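PDB 3TQC: pantothenate kinase from Coxiella burnetii, which catalyses the ATP-dependent phosphorylation of pantothenate to 4'-phosphopantothenate, the first of five steps from pantothenate to coenzyme A. Local coordinates for residues F19-W24 with S312-Y317; S230-A235 with N293-K298. All blocks are in the same frame, centred on the assembly; numbering follows the deposited sequence.

In the fold
Both contacts are built on the mixed seven-stranded sheet of this P-loop kinase, and their centres lie about 17 Å apart without touching. Interaction 1 is at the rim: it joins one of the two edge strands, 16-20, to strand 313-319, largely through backbone hydrogen bonds, with one arginine and one tryptophan reaching over from the helix that follows. Interaction 2 is nearer the centre of the chain, where residues 293-298 lie against strand 229-234; side chains do the work there, mostly apolar, with one long salt bridge. Each is partly buried, and each touches the second subunit. The whole of interaction 2 falls in the sequence between the two segments of interaction 1.

Interaction 1: residues F19-W24 with S312-Y317; sequences FNRQQW and SIQKVY
An antiparallel strand pair at the edge of the central sheet, continued by a capped helix, joins residues 19-24 to 312-317. Phe19 and Val316 form a hydrogen-bonded pair: Phe19 N donates to Val316 O at 2.9 Å, and Val316 N returns a bond to Phe19 O. Asn20 comes next, the N-cap of the following helix. Its OD1 accepts from Gln23 N at 2.7 Å while Gln23 OE1 takes Asn20 N, a capping box at the start of the helix.

Beyond the cap, Arg21 reaches across to strand 313-319, and its NH1 donates to Ile313 O at 2.9 Å, 17° out of the guanidinium plane. Glu54 and Glu57 of helix 52-84 form salt bridges with the same guanidinium, probably steadying its charge. On the other strand, Gln314 and Lys315 make a classic beta bulge opposite Glu306.

Trp24 holds its indole with CG anti to the backbone N (chi1 -171°), which brings the ring over Val316. The valine's CG2 sits 4.3 Å from the centroid of the six-membered ring, a CH-pi contact, and CG1 lies 3.8 Å from Trp24 CZ3.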
# COMPACT_ATOMS: atom_id res chain seq x y z
N PHE B 19 17.98 -11.63 6.61
CA PHE B 19 18.41 -12.96 7.06
C PHE B 19 19.16 -13.68 5.96
O PHE B 19 18.65 -13.81 4.86
CB PHE B 19 17.20 -13.85 7.39
CG PHE B 19 16.21 -13.25 8.33
CD1 PHE B 19 16.20 -13.61 9.67
CD2 PHE B 19 15.24 -12.38 7.86
CE1 PHE B 19 15.24 -13.08 10.54
CE2 PHE B 19 14.28 -11.84 8.73
CZ PHE B 19 14.29 -12.17 10.06
N ASN B 20 20.35 -14.17 6.24
CA ASN B 20 20.92 -15.21 5.39
C ASN B 20 20.27 -16.53 5.80
O ASN B 20 19.41 -16.57 6.69
CB ASN B 20 22.44 -15.26 5.51
CG ASN B 20 22.92 -15.63 6.90
OD1 ASN B 20 22.19 -16.25 7.68
ND2 ASN B 20 24.14 -15.24 7.23
N ARG B 21 20.67 -17.62 5.18
CA ARG B 21 20.06 -18.91 5.46
C ARG B 21 20.22 -19.35 6.92
O ARG B 21 19.27 -19.86 7.52
CB ARG B 21 20.60 -19.98 4.52
CG ARG B 21 19.48 -20.78 3.92
CD ARG B 21 19.99 -22.00 3.24
NE ARG B 21 19.04 -23.09 3.37
CZ ARG B 21 17.99 -23.31 2.59
NH1 ARG B 21 17.71 -22.50 1.58
NH2 ARG B 21 17.22 -24.37 2.84
N GLN B 22 21.41 -19.17 7.48
CA GLN B 22 21.65 -19.51 8.89
C GLN B 22 20.68 -18.73 9.78
O GLN B 22 20.04 -19.29 10.68
CB GLN B 22 23.10 -19.22 9.31
CG GLN B 22 23.55 -19.86 10.63
CD GLN B 22 23.11 -19.09 11.90
OE1 GLN B 22 23.06 -17.85 11.93
NE2 GLN B 22 22.80 -19.84 12.95
N GLN B 23 20.57 -17.44 9.52
CA GLN B 23 19.76 -16.58 10.37
C GLN B 23 18.30 -16.99 10.28
O GLN B 23 17.61 -17.06 11.28
CB GLN B 23 19.96 -15.12 9.98
CG GLN B 23 21.16 -14.49 10.65
CD GLN B 23 21.74 -13.32 9.87
OE1 GLN B 23 21.30 -13.03 8.76
NE2 GLN B 23 22.73 -12.66 10.45
N TRP B 24 17.83 -17.28 9.07
CA TRP B 24 16.46 -17.74 8.88
C TRP B 24 16.17 -19.03 9.65
O TRP B 24 15.06 -19.21 10.16
CB TRP B 24 16.15 -17.93 7.39
CG TRP B 24 14.72 -18.19 7.14
CD1 TRP B 24 14.14 -19.38 6.82
CD2 TRP B 24 13.65 -17.23 7.23
NE1 TRP B 24 12.79 -19.22 6.69
CE2 TRP B 24 12.46 -17.92 6.95
CE3 TRP B 24 13.59 -15.88 7.54
CZ2 TRP B 24 11.23 -17.29 6.95
CZ3 TRP B 24 12.37 -15.25 7.53
CH2 TRP B 24 11.20 -15.95 7.24
N SER B 312 17.39 -22.40 -4.13
CA SER B 312 17.42 -22.33 -2.68
C SER B 312 17.37 -20.86 -2.27
O SER B 312 17.93 -20.00 -2.94
CB SER B 312 18.64 -23.06 -2.11
OG SER B 312 19.85 -22.48 -2.54
N ILE B 313 16.63 -20.57 -1.20
CA ILE B 313 16.56 -19.23 -0.69
C ILE B 313 17.85 -18.94 0.05
O ILE B 313 18.24 -19.70 0.93
CB ILE B 313 15.36 -19.03 0.26
CG1 ILE B 313 14.06 -19.26 -0.49
CG2 ILE B 313 15.36 -17.60 0.84
CD1 ILE B 313 13.94 -18.45 -1.75
N GLN B 314 18.53 -17.86 -0.35
CA GLN B 314 19.79 -17.47 0.26
C GLN B 314 19.67 -16.20 1.08
O GLN B 314 20.52 -15.94 1.94
CB GLN B 314 20.87 -17.30 -0.80
CG GLN B 314 21.32 -18.61 -1.49
CD GLN B 314 21.65 -19.78 -0.52
OE1 GLN B 314 21.13 -20.90 -0.67
NE2 GLN B 314 22.50 -19.50 0.48
N LYS B 315 18.64 -15.41 0.83
CA LYS B 315 18.42 -14.21 1.60
C LYS B 315 16.93 -13.92 1.72
O LYS B 315 16.19 -14.08 0.74
CB LYS B 315 19.15 -13.05 0.92
CG LYS B 315 19.61 -11.93 1.85
CD LYS B 315 20.68 -11.03 1.17
CE LYS B 315 21.88 -11.81 0.53
NZ LYS B 315 23.04 -10.94 0.12
N VAL B 316 16.50 -13.53 2.91
CA VAL B 316 15.13 -13.04 3.13
C VAL B 316 15.17 -11.63 3.69
O VAL B 316 15.91 -11.35 4.62
CB VAL B 316 14.36 -13.95 4.11
CG1 VAL B 316 12.93 -13.48 4.26
CG2 VAL B 316 14.41 -15.39 3.64
N TYR B 317 14.40 -10.73 3.07
CA TYR B 317 14.21 -9.38 3.57
C TYR B 317 12.80 -9.31 4.11
O TYR B 317 11.87 -9.76 3.46
CB TYR B 317 14.36 -8.36 2.46
CG TYR B 317 15.74 -8.25 1.87
CD1 TYR B 317 16.64 -7.30 2.33
CD2 TYR B 317 16.15 -9.08 0.83
CE1 TYR B 317 17.90 -7.18 1.78
CE2 TYR B 317 17.41 -8.96 0.27
CZ TYR B 317 18.28 -8.02 0.75
OH TYR B 317 19.55 -7.89 0.21
O HOH W 1 23.07 -17.66 2.86

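Interaction 2: residues S230-A235 with N293-K298; sequences SLFVDA and NILPYK
Phe232, pointing from strand 229-234 at the end of helix 271-294 and the chain that follows it, carries most of this strand-to-helix contact in the P-loop kinase core. The main interaction is CH-pi: the aliphatic stem of Lys298 runs across one face of the phenyl ring, with CG 3.6 Å from the ring centroid and 16° off the normal. A chi1 of -175° swings the phenyl ring opposite the backbone N and carries it to this stem. Lys298 is extended through its first two torsions and bends at the third (70°), so that the stem first crosses the ring and the amine then turns toward Asp234.

Apolar packing completes the grip on the phenylalanine. Ile294, whose side chain crosses that of Phe232 at about a right angle, brings CG2 to 3.8 Å from Phe232 CE1, and Leu295 CD1 is 4.2 Å from Phe232 CZ.

The charged part is looser. Asp234, two residues further along the strand, forms a salt bridge with Lys298, but a long one, 3.9 Å from OD2 to NZ. Its OD1 meets the methyl CD1 of Leu295 at 3.8 Å, so this carboxylate borders both an amine and an apolar group.

Leu295 and Lys298 come from the 3-10 segment that follows Ile294, where Lys298 N bonds to Leu295 O; Pro296 and Tyr297 of the same segment pack on the second subunit. Phe232 also touches Ala98 and lies beside Gly99 of the predicted ATP-binding loop, and its own strand, 229-234, runs parallel between strands 93-99 and 303-307.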
# COMPACT_ATOMS: atom_id res chain seq x y z
N SER B 230 2.85 -8.74 1.06
CA SER B 230 3.36 -9.21 -0.22
C SER B 230 4.75 -9.75 -0.11
O SER B 230 5.57 -9.23 0.65
CB SER B 230 3.34 -8.09 -1.25
OG SER B 230 4.05 -6.99 -0.76
N LEU B 231 5.00 -10.81 -0.87
CA LEU B 231 6.32 -11.42 -1.03
C LEU B 231 6.75 -11.10 -2.43
O LEU B 231 5.95 -11.16 -3.35
CB LEU B 231 6.25 -12.94 -0.93
CG LEU B 231 6.02 -13.67 0.39
CD1 LEU B 231 4.57 -13.55 0.85
CD2 LEU B 231 6.38 -15.14 0.20
N PHE B 232 8.03 -10.80 -2.61
CA PHE B 232 8.58 -10.70 -3.94
C PHE B 232 9.65 -11.78 -4.03
O PHE B 232 10.51 -11.85 -3.17
CB PHE B 232 9.16 -9.31 -4.20
CG PHE B 232 9.66 -9.10 -5.61
CD1 PHE B 232 8.90 -8.39 -6.53
CD2 PHE B 232 10.90 -9.57 -6.00
CE1 PHE B 232 9.36 -8.18 -7.80
CE2 PHE B 232 11.37 -9.37 -7.27
CZ PHE B 232 10.58 -8.67 -8.18
N VAL B 233 9.55 -12.65 -5.04
CA VAL B 233 10.57 -13.67 -5.27
C VAL B 233 11.57 -13.11 -6.31
O VAL B 233 11.16 -12.69 -7.40
CB VAL B 233 9.95 -14.98 -5.74
CG1 VAL B 233 11.04 -16.04 -5.97
CG2 VAL B 233 8.88 -15.44 -4.72
N ASP B 234 12.85 -13.10 -5.96
CA ASP B 234 13.89 -12.38 -6.71
C ASP B 234 15.02 -13.32 -7.04
O ASP B 234 15.32 -14.26 -6.30
CB ASP B 234 14.42 -11.21 -5.85
CG ASP B 234 15.35 -10.25 -6.63
OD1 ASP B 234 15.05 -9.86 -7.78
OD2 ASP B 234 16.38 -9.84 -6.04
N ALA B 235 15.68 -13.06 -8.15
CA ALA B 235 16.88 -13.79 -8.51
C ALA B 235 17.53 -13.02 -9.63
O ALA B 235 16.90 -12.15 -10.25
CB ALA B 235 16.56 -15.22 -8.93
N ASN B 293 8.48 -3.40 -15.63
CA ASN B 293 7.21 -3.43 -14.91
C ASN B 293 7.16 -4.22 -13.60
O ASN B 293 6.21 -4.08 -12.83
CB ASN B 293 6.13 -3.98 -15.84
CG ASN B 293 6.12 -3.29 -17.17
OD1 ASN B 293 6.32 -3.92 -18.20
ND2 ASN B 293 5.91 -1.98 -17.16
N ILE B 294 8.14 -5.07 -13.36
CA ILE B 294 8.10 -5.96 -12.20
C ILE B 294 9.14 -5.50 -11.19
O ILE B 294 8.79 -5.06 -10.11
CB ILE B 294 8.35 -7.41 -12.62
CG1 ILE B 294 7.39 -7.80 -13.75
CG2 ILE B 294 8.22 -8.35 -11.39
CD1 ILE B 294 7.49 -9.25 -14.23
N LEU B 295 10.40 -5.54 -11.59
CA LEU B 295 11.53 -5.23 -10.71
C LEU B 295 11.50 -3.81 -10.12
O LEU B 295 11.90 -3.61 -8.98
CB LEU B 295 12.85 -5.43 -11.48
CG LEU B 295 14.13 -5.59 -10.67
CD1 LEU B 295 14.03 -6.79 -9.72
CD2 LEU B 295 15.34 -5.73 -11.61
N PRO B 296 11.04 -2.82 -10.89
CA PRO B 296 10.92 -1.49 -10.32
C PRO B 296 10.04 -1.40 -9.08
O PRO B 296 10.19 -0.47 -8.30
CB PRO B 296 10.30 -0.68 -11.46
CG PRO B 296 10.81 -1.35 -12.67
CD PRO B 296 10.80 -2.79 -12.35
N TYR B 297 9.12 -2.34 -8.91
CA TYR B 297 8.22 -2.31 -7.77
C TYR B 297 8.63 -3.31 -6.69
O TYR B 297 7.93 -3.45 -5.70
CB TYR B 297 6.77 -2.53 -8.24
CG TYR B 297 6.33 -1.44 -9.17
CD1 TYR B 297 5.93 -0.21 -8.67
CD2 TYR B 297 6.36 -1.62 -10.56
CE1 TYR B 297 5.55 0.83 -9.53
CE2 TYR B 297 5.98 -0.59 -11.42
CZ TYR B 297 5.57 0.63 -10.90
OH TYR B 297 5.19 1.65 -11.74
N LYS B 298 9.79 -3.93 -6.85
CA LYS B 298 10.27 -4.95 -5.90
C LYS B 298 10.23 -4.43 -4.45
O LYS B 298 9.84 -5.15 -3.51
CB LYS B 298 11.70 -5.39 -6.26
CG LYS B 298 12.27 -6.45 -5.35
CD LYS B 298 13.73 -6.81 -5.65
CE LYS B 298 14.67 -5.67 -5.27
NZ LYS B 298 16.00 -6.17 -4.93